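Local structure of Svp1-like protein 2 (Kluyveromyces lactis, 4V16) at residues T58-H63 against V98-L103; G113-I118 against D131-G136; V137-N142 against M184-R189; I227-W232 against D283-W288. The protein is a PROPPIN-family beta-propeller protein that probably binds phosphatidylinositol 3,5-bisphosphate on membranes and probably takes part in protein transport. All coordinates share one frame; numbering follows the deposited sequence.

How the contacts relate
The chain folds into seven four-stranded antiparallel sheets, the blades of a beta-propeller, and the four contacts are met in series along it. Contacts 1, 3 and 4 each pair the first strands of two successive sheets, and their centres lie 12 to 16 Å apart around the middle of the chain. Contact 2 sits farther out, about 18 Å from the chain centre, and joins the last two strands of the sheet that begins with 98-103 of contact 1. Phe102 of contact 1 packs on 138-141 of contact 3, and a salt bridge from Arg186 to Asp229 ties contact 3 to contact 4, so the inner strands form a connected series round the propeller axis.

Contact 1 (T58-H63 against V98-L103); sequences TIRMLH and VKDLFL
Arg60 and Leu101 reach across from opposite strands and lie alongside each other. The CB of Arg60 touches two leucine methyls, CD2 of Leu101 and CD1 of Leu103. CG sits beside the backbone N (chi1 -66°) and meets Leu101 CD2 at 3.5 Å. A bend at chi2 lays the rest of the chain along the backbone of Leu101. CD comes within 3.4 Å of Leu101 O, and NE gives that oxygen a weak hydrogen bond of 3.0 Å, poorly aligned at 128°. At the tip, Arg60 NH1 turns back to its own strand and donates to Ile59 O at 2.8 Å. That bond lies in the guanidinium plane but approaches the carbonyl from above its plane. Leu101 CB covers one face of the guanidinium, while Asp100 OD1 stands at its edge, 4.4 Å from Arg60 NH2, too far for a salt bridge. NH1 also has a salt bridge with Asp19. To one side of the arginine Thr58 OG1 approaches Val98 CG1; to the other Leu62 CD1 lies against Leu103 CB at 4.2 Å. Strands 59-61 and 98-103 run nearly parallel, 20° apart, as first strands of successive sheets. Leu103 fills in between them against Ala69 and Ile108; on the outer sides Ile59 and Met61 pack on strand 28-32 of the preceding sheet and Phe102 on 138-141 of the following one.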
loop_
_atom_site.group_PDB
_atom_site.type_symbol
_atom_site.label_atom_id
_atom_site.label_comp_id
_atom_site.label_asym_id
_atom_site.label_seq_id
_atom_site.Cartn_x
_atom_site.Cartn_y
_atom_site.Cartn_z
ATOM N N THR A 58 -8.946 8.437 -7.324
ATOM C CA THR A 58 -7.773 7.748 -6.796
ATOM C C THR A 58 -6.533 8.326 -7.477
ATOM O O THR A 58 -6.552 8.599 -8.679
ATOM C CB THR A 58 -7.821 6.219 -7.029
ATOM O OG1 THR A 58 -7.393 5.927 -8.365
ATOM C CG2 THR A 58 -9.229 5.648 -6.794
ATOM N N ILE A 59 -5.457 8.504 -6.714
ATOM C CA ILE A 59 -4.266 9.172 -7.222
ATOM C C ILE A 59 -3.004 8.469 -6.738
ATOM O O ILE A 59 -2.905 8.075 -5.574
ATOM C CB ILE A 59 -4.235 10.655 -6.800
ATOM C CG1 ILE A 59 -3.039 11.362 -7.437
ATOM C CG2 ILE A 59 -4.210 10.785 -5.278
ATOM C CD1 ILE A 59 -3.136 12.863 -7.394
ATOM N N ARG A 60 -2.050 8.309 -7.649
ATOM C CA ARG A 60 -0.795 7.638 -7.350
ATOM C C ARG A 60 0.376 8.472 -7.835
ATOM O O ARG A 60 0.203 9.429 -8.590
ATOM C CB ARG A 60 -0.755 6.252 -7.995
ATOM C CG ARG A 60 -1.770 5.272 -7.440
ATOM C CD ARG A 60 -1.454 4.892 -6.006
ATOM N NE ARG A 60 -2.423 3.937 -5.477
ATOM C CZ ARG A 60 -3.583 4.270 -4.921
ATOM N NH1 ARG A 60 -3.939 5.545 -4.813
ATOM N NH2 ARG A 60 -4.394 3.324 -4.471
ATOM N N MET A 61 1.570 8.082 -7.406
ATOM C CA MET A 61 2.777 8.858 -7.641
ATOM C C MET A 61 3.933 7.926 -7.984
ATOM O O MET A 61 4.051 6.839 -7.412
ATOM C CB MET A 61 3.098 9.691 -6.401
ATOM C CG MET A 61 4.309 10.584 -6.515
ATOM S SD MET A 61 4.616 11.435 -4.954
ATOM C CE MET A 61 5.978 12.505 -5.414
ATOM N N LEU A 62 4.777 8.346 -8.923
ATOM C CA LEU A 62 5.928 7.545 -9.332
ATOM C C LEU A 62 7.209 8.012 -8.650
ATOM O O LEU A 62 7.840 8.972 -9.093
ATOM C CB LEU A 62 6.105 7.592 -10.851
ATOM C CG LEU A 62 7.287 6.789 -11.409
ATOM C CD1 LEU A 62 7.233 5.328 -10.967
ATOM C CD2 LEU A 62 7.318 6.881 -12.929
ATOM N N HIS A 63 7.582 7.321 -7.575
ATOM C CA HIS A 63 8.809 7.609 -6.839
ATOM C C HIS A 63 8.844 9.076 -6.408
ATOM O O HIS A 63 7.914 9.547 -5.750
ATOM C CB HIS A 63 10.031 7.247 -7.689
ATOM C CG HIS A 63 10.047 5.815 -8.132
ATOM N ND1 HIS A 63 9.989 4.765 -7.245
ATOM C CD2 HIS A 63 10.113 5.267 -9.367
ATOM C CE1 HIS A 63 10.019 3.624 -7.915
ATOM N NE2 HIS A 63 10.093 3.901 -9.203
ATOM N N VAL A 98 -12.160 1.830 -10.493
ATOM C CA VAL A 98 -10.817 1.478 -10.055
ATOM C C VAL A 98 -10.814 1.090 -8.578
ATOM O O VAL A 98 -11.462 1.740 -7.757
ATOM C CB VAL A 98 -9.836 2.643 -10.286
ATOM C CG1 VAL A 98 -8.433 2.275 -9.811
ATOM C CG2 VAL A 98 -9.815 3.024 -11.759
ATOM N N LYS A 99 -10.078 0.029 -8.254
ATOM C CA LYS A 99 -9.962 -0.458 -6.884
ATOM C C LYS A 99 -8.536 -0.267 -6.371
ATOM O O LYS A 99 -8.322 0.033 -5.197
ATOM C CB LYS A 99 -10.365 -1.924 -6.807
ATOM N N ASP A 100 -7.568 -0.442 -7.264
ATOM C CA ASP A 100 -6.158 -0.260 -6.934
ATOM C C ASP A 100 -5.400 0.299 -8.132
ATOM O O ASP A 100 -5.842 0.165 -9.274
ATOM C CB ASP A 100 -5.524 -1.583 -6.488
ATOM C CG ASP A 100 -5.714 -1.859 -5.004
ATOM O OD1 ASP A 100 -5.677 -0.900 -4.200
ATOM O OD2 ASP A 100 -5.887 -3.042 -4.641
ATOM N N LEU A 101 -4.258 0.921 -7.860
ATOM C CA LEU A 101 -3.432 1.501 -8.910
ATOM C C LEU A 101 -1.961 1.466 -8.507
ATOM O O LEU A 101 -1.616 1.770 -7.365
ATOM C CB LEU A 101 -3.875 2.935 -9.206
ATOM C CG LEU A 101 -3.116 3.677 -10.308
ATOM C CD1 LEU A 101 -3.227 2.947 -11.636
ATOM C CD2 LEU A 101 -3.640 5.100 -10.439
ATOM N N PHE A 102 -1.105 1.086 -9.452
ATOM C CA PHE A 102 0.329 0.974 -9.205
ATOM C C PHE A 102 1.130 1.530 -10.375
ATOM O O PHE A 102 0.703 1.450 -11.526
ATOM C CB PHE A 102 0.712 -0.483 -8.956
ATOM C CG PHE A 102 -0.145 -1.164 -7.934
ATOM C CD1 PHE A 102 0.195 -1.133 -6.594
ATOM C CD2 PHE A 102 -1.297 -1.832 -8.314
ATOM C CE1 PHE A 102 -0.593 -1.756 -5.651
ATOM C CE2 PHE A 102 -2.090 -2.458 -7.377
ATOM C CZ PHE A 102 -1.739 -2.420 -6.042
ATOM N N LEU A 103 2.299 2.086 -10.069
ATOM C CA LEU A 103 3.169 2.669 -11.082
ATOM C C LEU A 103 4.605 2.182 -10.950
ATOM O O LEU A 103 5.137 2.066 -9.845
ATOM C CB LEU A 103 3.148 4.196 -10.989
ATOM C CG LEU A 103 1.830 4.918 -11.270
ATOM C CD1 LEU A 103 1.976 6.398 -10.950
ATOM C CD2 LEU A 103 1.402 4.724 -12.714
#

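Contact 2 (G113-I118 against D131-G136); sequences GDVISI and DIKFGG
Ile116 lies across the ring of Phe134, its CG1 placed 3.7 Å from the ring centroid and only 12° off the normal, a CH-pi contact over the middle of the face. CD1 of the same isoleucine continues over CG and CD2 of the ring. Gly136 N lies over the opposite face, offset toward the rim, and Val115 N stands at the edge in the ring plane, so the phenyl group is hemmed in on three sides. Phe134 CG is tucked between its backbone N and carbonyl carbon (chi1 77°), which turns the ring back over the neighbouring strand. The backbone holds the two strands in register: Ile116 and Ile132 form an antiparallel hydrogen-bonded pair, with Ile116 N to Ile132 O at 2.7 Å and the return bond from Ile132 N to Ile116 O at 3.0 Å. Farther along, Phe134 N donates to Asp114 O at 3.3 Å. Val115 and Lys133 make the next, non-hydrogen-bonded pair. The aliphatic part of Lys133 lies over the Asp114 carboxylate, CD being 3.4 Å from OD2, while NZ stops short of a salt bridge. At the other end Ser117 OG gives Asp131 OD2 a hydrogen bond of 3.1 Å from above the carboxylate plane; Gln112 also bonds this hydroxyl, and Lys127 makes a salt bridge with Asp131. Ile116, Ile132 and Phe134 all pack on Tyr147 of the next sheet. The whole is an antiparallel beta hairpin with a long connection, forming the outer edge of a propeller blade.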
loop_
_atom_site.group_PDB
_atom_site.type_symbol
_atom_site.label_atom_id
_atom_site.label_comp_id
_atom_site.label_asym_id
_atom_site.label_seq_id
_atom_site.Cartn_x
_atom_site.Cartn_y
_atom_site.Cartn_z
ATOM N N GLY A 113 -12.581 -3.062 -11.444
ATOM C CA GLY A 113 -13.647 -4.037 -11.310
ATOM C C GLY A 113 -13.140 -5.426 -10.979
ATOM O O GLY A 113 -12.455 -5.628 -9.976
ATOM N N ASP A 114 -13.480 -6.383 -11.834
ATOM C CA ASP A 114 -13.163 -7.787 -11.602
ATOM C C ASP A 114 -11.834 -8.168 -12.254
ATOM O O ASP A 114 -11.471 -9.344 -12.301
ATOM C CB ASP A 114 -14.297 -8.663 -12.148
ATOM C CG ASP A 114 -14.233 -10.096 -11.652
ATOM O OD1 ASP A 114 -13.621 -10.340 -10.589
ATOM O OD2 ASP A 114 -14.805 -10.980 -12.326
ATOM N N VAL A 115 -11.104 -7.162 -12.730
ATOM C CA VAL A 115 -9.996 -7.379 -13.656
ATOM C C VAL A 115 -8.759 -6.537 -13.336
ATOM O O VAL A 115 -8.866 -5.432 -12.798
ATOM C CB VAL A 115 -10.461 -7.071 -15.097
ATOM C CG1 VAL A 115 -9.291 -6.967 -16.053
ATOM C CG2 VAL A 115 -11.442 -8.134 -15.574
ATOM N N ILE A 116 -7.589 -7.076 -13.679
ATOM C CA ILE A 116 -6.326 -6.345 -13.600
ATOM C C ILE A 116 -5.811 -6.036 -15.005
ATOM O O ILE A 116 -5.561 -6.952 -15.791
ATOM C CB ILE A 116 -5.247 -7.141 -12.833
ATOM C CG1 ILE A 116 -5.685 -7.382 -11.386
ATOM C CG2 ILE A 116 -3.906 -6.397 -12.862
ATOM C CD1 ILE A 116 -4.780 -8.325 -10.613
ATOM N N SER A 117 -5.648 -4.751 -15.310
ATOM C CA SER A 117 -5.127 -4.317 -16.605
ATOM C C SER A 117 -3.688 -3.832 -16.469
ATOM O O SER A 117 -3.324 -3.230 -15.459
ATOM C CB SER A 117 -5.997 -3.206 -17.193
ATOM O OG SER A 117 -7.347 -3.620 -17.296
ATOM N N ILE A 118 -2.880 -4.091 -17.494
ATOM C CA ILE A 118 -1.469 -3.725 -17.483
ATOM C C ILE A 118 -1.099 -2.944 -18.745
ATOM O O ILE A 118 -1.002 -3.516 -19.834
ATOM C CB ILE A 118 -0.571 -4.975 -17.367
ATOM C CG1 ILE A 118 -0.914 -5.749 -16.089
ATOM C CG2 ILE A 118 0.907 -4.579 -17.377
ATOM C CD1 ILE A 118 -0.186 -7.077 -15.944
ATOM N N ASP A 131 -6.199 -8.940 -20.328
ATOM C CA ASP A 131 -6.642 -8.619 -18.977
ATOM C C ASP A 131 -6.757 -9.854 -18.083
ATOM O O ASP A 131 -7.257 -10.898 -18.505
ATOM C CB ASP A 131 -7.984 -7.894 -19.044
ATOM C CG ASP A 131 -7.831 -6.398 -19.274
ATOM O OD1 ASP A 131 -6.722 -5.957 -19.651
ATOM O OD2 ASP A 131 -8.826 -5.664 -19.094
ATOM N N ILE A 132 -6.290 -9.715 -16.844
ATOM C CA ILE A 132 -6.262 -10.816 -15.883
ATOM C C ILE A 132 -7.413 -10.710 -14.889
ATOM O O ILE A 132 -7.496 -9.748 -14.126
ATOM C CB ILE A 132 -4.929 -10.847 -15.096
ATOM C CG1 ILE A 132 -3.741 -10.914 -16.061
ATOM C CG2 ILE A 132 -4.904 -12.034 -14.130
ATOM C CD1 ILE A 132 -2.389 -10.755 -15.394
ATOM N N LYS A 133 -8.291 -11.706 -14.897
ATOM C CA LYS A 133 -9.399 -11.751 -13.954
ATOM C C LYS A 133 -8.899 -12.322 -12.630
ATOM O O LYS A 133 -8.130 -13.284 -12.618
ATOM C CB LYS A 133 -10.555 -12.582 -14.520
ATOM C CG LYS A 133 -11.878 -12.362 -13.803
ATOM C CD LYS A 133 -13.076 -12.752 -14.666
ATOM C CE LYS A 133 -13.364 -11.704 -15.734
ATOM N NZ LYS A 133 -14.749 -11.818 -16.278
ATOM N N PHE A 134 -9.325 -11.723 -11.520
ATOM C CA PHE A 134 -8.773 -12.062 -10.210
ATOM C C PHE A 134 -9.822 -11.982 -9.099
ATOM O O PHE A 134 -10.989 -11.685 -9.352
ATOM C CB PHE A 134 -7.593 -11.138 -9.891
ATOM C CG PHE A 134 -8.001 -9.756 -9.463
ATOM C CD1 PHE A 134 -8.811 -8.975 -10.269
ATOM C CD2 PHE A 134 -7.562 -9.234 -8.259
ATOM C CE1 PHE A 134 -9.185 -7.705 -9.875
ATOM C CE2 PHE A 134 -7.933 -7.965 -7.860
ATOM C CZ PHE A 134 -8.744 -7.201 -8.669
ATOM N N GLY A 135 -9.385 -12.232 -7.866
ATOM C CA GLY A 135 -10.288 -12.431 -6.745
ATOM C C GLY A 135 -10.687 -11.195 -5.956
ATOM O O GLY A 135 -11.599 -11.262 -5.129
ATOM N N GLY A 136 -10.005 -10.077 -6.191
ATOM C CA GLY A 136 -10.376 -8.810 -5.582
ATOM C C GLY A 136 -9.249 -8.101 -4.850
ATOM O O GLY A 136 -9.372 -6.917 -4.523
#

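Contact 3 (V137-N142 against M184-R189); sequences VCEFAN and MVRLNR
Strands 138-141 and 184-187 run almost parallel, 12° apart with their axes 6.5 Å from each other at closest, a spacing that leaves side chains rather than backbone bonds to join them. Glu139 does most of the joining. Its CB rests on Val185 CG1 at 3.7 Å, and its CG on Leu187 CD1 at 3.8 Å, the glutamate and leucine side chains lying side by side and pointing opposite ways. CG stands opposite the backbone N (chi1 167°), directing the chain across the gap, and the bend at chi2 brings the carboxylate over the far strand. There OE2 accepts a weak but fairly straight hydrogen bond from Leu187 N, 3.4 Å long. The other oxygen, OE1, is 4.2 Å from Arg186 NH1. Although the carboxylate and guanidinium planes are only 10° apart, OE1 lies well out of the guanidinium plane and no N-H points at it. Instead NH1 folds back in that plane onto Val185 O at 2.9 Å. Apolar contacts lie on both sides of the glutamate: Val137 CG2 meets Val185 CG2 at 4.3 Å, and Ala141 CB meets Leu187 CD1 at 3.7 Å. Leu187 and Val185 also pack on Val194 of the adjoining strand. Arg186 has its salt-bridge partner in Asp229, on the first strand of the following sheet, so Glu139 acts on it only as a nearby charge. The carboxylate thus probably adds to the field around the arginine, while its one bond across the contact is to a backbone amide.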
loop_
_atom_site.group_PDB
_atom_site.type_symbol
_atom_site.label_atom_id
_atom_site.label_comp_id
_atom_site.label_asym_id
_atom_site.label_seq_id
_atom_site.Cartn_x
_atom_site.Cartn_y
_atom_site.Cartn_z
ATOM N N VAL A 137 -8.159 -8.818 -4.591
ATOM C CA VAL A 137 -6.990 -8.240 -3.932
ATOM C C VAL A 137 -5.761 -8.433 -4.805
ATOM O O VAL A 137 -5.602 -9.471 -5.446
ATOM C CB VAL A 137 -6.753 -8.862 -2.523
ATOM C CG1 VAL A 137 -7.831 -9.883 -2.187
ATOM C CG2 VAL A 137 -5.362 -9.495 -2.396
ATOM N N CYS A 138 -4.896 -7.425 -4.833
ATOM C CA CYS A 138 -3.668 -7.518 -5.608
ATOM C C CYS A 138 -2.631 -6.492 -5.166
ATOM O O CYS A 138 -2.921 -5.573 -4.401
ATOM C CB CYS A 138 -3.960 -7.348 -7.102
ATOM S SG CYS A 138 -4.348 -5.658 -7.609
ATOM N N GLU A 139 -1.416 -6.668 -5.672
ATOM C CA GLU A 139 -0.280 -5.827 -5.327
ATOM C C GLU A 139 0.737 -5.912 -6.458
ATOM O O GLU A 139 0.973 -6.989 -7.007
ATOM C CB GLU A 139 0.340 -6.273 -3.995
ATOM C CG GLU A 139 1.718 -5.685 -3.650
ATOM C CD GLU A 139 1.641 -4.421 -2.812
ATOM O OE1 GLU A 139 0.616 -3.708 -2.892
ATOM O OE2 GLU A 139 2.608 -4.147 -2.064
ATOM N N PHE A 140 1.326 -4.776 -6.807
ATOM C CA PHE A 140 2.417 -4.745 -7.771
ATOM C C PHE A 140 3.543 -3.860 -7.258
ATOM O O PHE A 140 3.316 -2.721 -6.851
ATOM C CB PHE A 140 1.933 -4.247 -9.131
ATOM C CG PHE A 140 3.036 -4.081 -10.131
ATOM C CD1 PHE A 140 3.580 -5.182 -10.770
ATOM C CD2 PHE A 140 3.537 -2.824 -10.427
ATOM C CE1 PHE A 140 4.600 -5.032 -11.690
ATOM C CE2 PHE A 140 4.555 -2.666 -11.346
ATOM C CZ PHE A 140 5.088 -3.771 -11.979
ATOM N N ALA A 141 4.759 -4.397 -7.274
ATOM C CA ALA A 141 5.918 -3.667 -6.784
ATOM C C ALA A 141 7.205 -4.226 -7.375
ATOM O O ALA A 141 7.486 -5.421 -7.265
ATOM C CB ALA A 141 5.970 -3.717 -5.267
ATOM N N ASN A 142 7.979 -3.349 -8.007
ATOM C CA ASN A 142 9.288 -3.708 -8.532
ATOM C C ASN A 142 9.193 -4.796 -9.600
ATOM O O ASN A 142 10.007 -5.721 -9.638
ATOM C CB ASN A 142 10.203 -4.157 -7.388
ATOM C CG ASN A 142 11.663 -3.826 -7.640
ATOM O OD1 ASN A 142 11.986 -2.773 -8.192
ATOM N ND2 ASN A 142 12.553 -4.725 -7.235
ATOM N N MET A 184 -5.568 -8.973 2.235
ATOM C CA MET A 184 -4.596 -8.102 1.588
ATOM C C MET A 184 -3.223 -8.747 1.496
ATOM O O MET A 184 -2.986 -9.832 2.028
ATOM C CB MET A 184 -4.491 -6.765 2.322
ATOM C CG MET A 184 -4.036 -6.862 3.761
ATOM S SD MET A 184 -3.790 -5.227 4.485
ATOM C CE MET A 184 -2.300 -4.708 3.642
ATOM N N VAL A 185 -2.328 -8.046 0.813
ATOM C CA VAL A 185 -1.024 -8.571 0.450
ATOM C C VAL A 185 -0.006 -7.434 0.449
ATOM O O VAL A 185 -0.341 -6.298 0.113
ATOM C CB VAL A 185 -1.085 -9.255 -0.937
ATOM C CG1 VAL A 185 0.261 -9.198 -1.654
ATOM C CG2 VAL A 185 -1.569 -10.695 -0.797
ATOM N N ARG A 186 1.230 -7.743 0.830
ATOM C CA ARG A 186 2.292 -6.740 0.867
ATOM C C ARG A 186 3.652 -7.318 0.496
ATOM O O ARG A 186 4.172 -8.201 1.176
ATOM C CB ARG A 186 2.381 -6.100 2.254
ATOM C CG ARG A 186 1.352 -5.018 2.530
ATOM C CD ARG A 186 1.539 -3.807 1.624
ATOM N NE ARG A 186 0.627 -2.723 1.980
ATOM C CZ ARG A 186 -0.647 -2.661 1.606
ATOM N NH1 ARG A 186 -1.176 -3.618 0.856
ATOM N NH2 ARG A 186 -1.398 -1.635 1.983
ATOM N N LEU A 187 4.222 -6.803 -0.587
ATOM C CA LEU A 187 5.587 -7.131 -0.971
ATOM C C LEU A 187 6.571 -6.316 -0.141
ATOM O O LEU A 187 6.302 -5.159 0.185
ATOM C CB LEU A 187 5.805 -6.851 -2.459
ATOM C CG LEU A 187 5.264 -7.887 -3.442
ATOM C CD1 LEU A 187 5.021 -7.253 -4.803
ATOM C CD2 LEU A 187 6.244 -9.042 -3.561
ATOM N N ASN A 188 7.708 -6.911 0.203
ATOM C CA ASN A 188 8.765 -6.164 0.873
ATOM C C ASN A 188 9.436 -5.216 -0.118
ATOM O O ASN A 188 9.030 -5.130 -1.277
ATOM C CB ASN A 188 9.790 -7.107 1.507
ATOM C CG ASN A 188 10.407 -8.061 0.508
ATOM O OD1 ASN A 188 10.055 -8.061 -0.671
ATOM N ND2 ASN A 188 11.342 -8.880 0.975
ATOM N N ARG A 189 10.463 -4.506 0.338
ATOM C CA ARG A 189 11.115 -3.497 -0.488
ATOM C C ARG A 189 11.844 -4.121 -1.676
ATOM O O ARG A 189 11.716 -3.646 -2.805
ATOM C CB ARG A 189 12.086 -2.675 0.360
ATOM C CG ARG A 189 11.398 -1.806 1.403
ATOM C CD ARG A 189 10.750 -0.582 0.768
ATOM N NE ARG A 189 11.529 0.634 1.004
ATOM C CZ ARG A 189 11.353 1.463 2.033
ATOM N NH1 ARG A 189 10.416 1.225 2.944
ATOM N NH2 ARG A 189 12.119 2.539 2.153
#

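Contact 4 (I227-W232 against D283-W288); sequences IIDMRW and DCKIAW
Asp229 and Arg231 each reach from one inner strand of the beta-propeller to the backbone of the next, where strands 227-232 and 285-288 lie 15° from parallel as first strands of successive blades. Apolar contact comes from Ile228 CG2, 4.1 Å from Cys284 SG, and Ile286 CB lies against the aliphatic start of Arg231, 4.0 Å from its CB.

Among the charges, Arg231 NH2 faces Asp229 OD2 at 3.5 Å, but the oxygen is well out of the guanidinium plane. The other oxygen, OD1, makes a salt bridge with Arg186, so the carboxylate has two arginines close by, which would probably help keep it ionised.

Three hydrogen bonds span the gap. Ile286 N points almost straight (177°) at Asp229 OD2, 2.8 Å away, using that oxygen's anti lone pair. Arg231 NE gives Ile286 O a bond of 3.1 Å, nearly in the guanidinium plane. Its chain bends at chi2 (71°) and again at chi3, and this curl brings NE back to the carbonyl. Ile286 is therefore gripped through both its N-H and its C=O. At the far end Trp288 NE1 donates to Arg231 O at 3.0 Å, coming from above the carbonyl plane.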
loop_
_atom_site.group_PDB
_atom_site.type_symbol
_atom_site.label_atom_id
_atom_site.label_comp_id
_atom_site.label_asym_id
_atom_site.label_seq_id
_atom_site.Cartn_x
_atom_site.Cartn_y
_atom_site.Cartn_z
ATOM N N ILE A 227 -7.827 -6.428 9.280
ATOM C CA ILE A 227 -6.533 -5.757 9.241
ATOM C C ILE A 227 -6.572 -4.558 8.299
ATOM O O ILE A 227 -6.916 -4.684 7.125
ATOM C CB ILE A 227 -5.431 -6.741 8.817
ATOM C CG1 ILE A 227 -5.196 -7.752 9.942
ATOM C CG2 ILE A 227 -4.132 -6.011 8.498
ATOM C CD1 ILE A 227 -4.479 -9.004 9.504
ATOM N N ILE A 228 -6.204 -3.395 8.829
ATOM C CA ILE A 228 -6.322 -2.136 8.102
ATOM C C ILE A 228 -5.147 -1.906 7.159
ATOM O O ILE A 228 -5.336 -1.456 6.028
ATOM C CB ILE A 228 -6.418 -0.940 9.068
ATOM C CG1 ILE A 228 -7.513 -1.176 10.114
ATOM C CG2 ILE A 228 -6.678 0.351 8.301
ATOM C CD1 ILE A 228 -8.886 -1.437 9.532
ATOM N N ASP A 229 -3.935 -2.193 7.626
ATOM C CA ASP A 229 -2.759 -2.035 6.777
ATOM C C ASP A 229 -1.545 -2.814 7.279
ATOM O O ASP A 229 -1.411 -3.086 8.474
ATOM C CB ASP A 229 -2.393 -0.552 6.656
ATOM C CG ASP A 229 -1.443 -0.276 5.502
ATOM O OD1 ASP A 229 -1.527 -0.983 4.476
ATOM O OD2 ASP A 229 -0.616 0.651 5.620
ATOM N N MET A 230 -0.673 -3.170 6.338
ATOM C CA MET A 230 0.623 -3.778 6.627
ATOM C C MET A 230 1.715 -2.996 5.914
ATOM O O MET A 230 1.455 -2.327 4.915
ATOM C CB MET A 230 0.668 -5.234 6.170
ATOM C CG MET A 230 -0.227 -6.180 6.934
ATOM S SD MET A 230 -0.191 -7.814 6.177
ATOM C CE MET A 230 -0.888 -8.797 7.496
ATOM N N ARG A 231 2.942 -3.092 6.413
ATOM C CA ARG A 231 4.067 -2.457 5.742
ATOM C C ARG A 231 5.403 -2.980 6.256
ATOM O O ARG A 231 5.649 -3.008 7.462
ATOM C CB ARG A 231 4.000 -0.940 5.915
ATOM C CG ARG A 231 4.629 -0.166 4.778
ATOM C CD ARG A 231 3.800 -0.258 3.495
ATOM N NE ARG A 231 2.695 0.698 3.475
ATOM C CZ ARG A 231 1.806 0.795 2.490
ATOM N NH1 ARG A 231 1.880 -0.009 1.438
ATOM N NH2 ARG A 231 0.838 1.697 2.557
ATOM N N TRP A 232 6.260 -3.396 5.328
ATOM C CA TRP A 232 7.597 -3.877 5.663
ATOM C C TRP A 232 8.536 -2.723 5.988
ATOM O O TRP A 232 8.436 -1.642 5.404
ATOM C CB TRP A 232 8.181 -4.687 4.505
ATOM C CG TRP A 232 7.473 -5.975 4.227
ATOM C CD1 TRP A 232 6.344 -6.146 3.480
ATOM C CD2 TRP A 232 7.857 -7.278 4.677
ATOM N NE1 TRP A 232 5.998 -7.475 3.443
ATOM C CE2 TRP A 232 6.912 -8.192 4.170
ATOM C CE3 TRP A 232 8.907 -7.763 5.464
ATOM C CZ2 TRP A 232 6.984 -9.559 4.424
ATOM C CZ3 TRP A 232 8.976 -9.119 5.716
ATOM C CH2 TRP A 232 8.021 -10.002 5.197
ATOM N N ASP A 283 -9.887 4.048 8.963
ATOM C CA ASP A 283 -8.877 3.689 7.973
ATOM C C ASP A 283 -7.588 4.454 8.241
ATOM O O ASP A 283 -7.616 5.556 8.785
ATOM C CB ASP A 283 -9.383 3.983 6.554
ATOM C CG ASP A 283 -8.465 3.432 5.472
ATOM O OD1 ASP A 283 -8.035 2.264 5.586
ATOM O OD2 ASP A 283 -8.172 4.166 4.503
ATOM N N CYS A 284 -6.460 3.859 7.868
ATOM C CA CYS A 284 -5.170 4.532 7.959
ATOM C C CYS A 284 -4.157 3.828 7.066
ATOM O O CYS A 284 -4.466 2.803 6.455
ATOM C CB CYS A 284 -4.674 4.570 9.408
ATOM S SG CYS A 284 -4.150 2.972 10.084
ATOM N N LYS A 285 -2.954 4.386 6.980
ATOM C CA LYS A 285 -1.873 3.752 6.233
ATOM C C LYS A 285 -0.532 3.972 6.924
ATOM O O LYS A 285 -0.243 5.061 7.424
ATOM C CB LYS A 285 -1.832 4.277 4.796
ATOM C CG LYS A 285 -3.038 3.852 3.974
ATOM C CD LYS A 285 -2.895 4.205 2.505
ATOM C CE LYS A 285 -4.099 3.715 1.710
ATOM N NZ LYS A 285 -3.992 4.004 0.254
ATOM N N ILE A 286 0.273 2.915 6.949
ATOM C CA ILE A 286 1.554 2.919 7.639
ATOM C C ILE A 286 2.678 3.313 6.683
ATOM O O ILE A 286 2.630 2.997 5.494
ATOM C CB ILE A 286 1.879 1.535 8.241
ATOM C CG1 ILE A 286 0.684 0.972 9.016
ATOM C CG2 ILE A 286 3.094 1.625 9.153
ATOM C CD1 ILE A 286 0.767 -0.519 9.240
ATOM N N ALA A 287 3.688 3.998 7.210
ATOM C CA ALA A 287 4.879 4.330 6.438
ATOM C C ALA A 287 6.115 4.328 7.325
ATOM O O ALA A 287 6.166 5.026 8.336
ATOM C CB ALA A 287 4.720 5.678 5.768
ATOM N N TRP A 288 7.106 3.530 6.942
ATOM C CA TRP A 288 8.398 3.542 7.613
ATOM C C TRP A 288 9.246 4.703 7.109
ATOM O O TRP A 288 9.512 4.810 5.913
ATOM C CB TRP A 288 9.139 2.227 7.386
ATOM C CG TRP A 288 8.529 1.048 8.071
ATOM C CD1 TRP A 288 7.486 0.290 7.627
ATOM C CD2 TRP A 288 8.937 0.478 9.319
ATOM N NE1 TRP A 288 7.215 -0.715 8.524
ATOM C CE2 TRP A 288 8.092 -0.621 9.572
ATOM C CE3 TRP A 288 9.934 0.791 10.248
ATOM C CZ2 TRP A 288 8.213 -1.408 10.717
ATOM C CZ3 TRP A 288 10.053 0.011 11.383
ATOM C CH2 TRP A 288 9.197 -1.076 11.608
#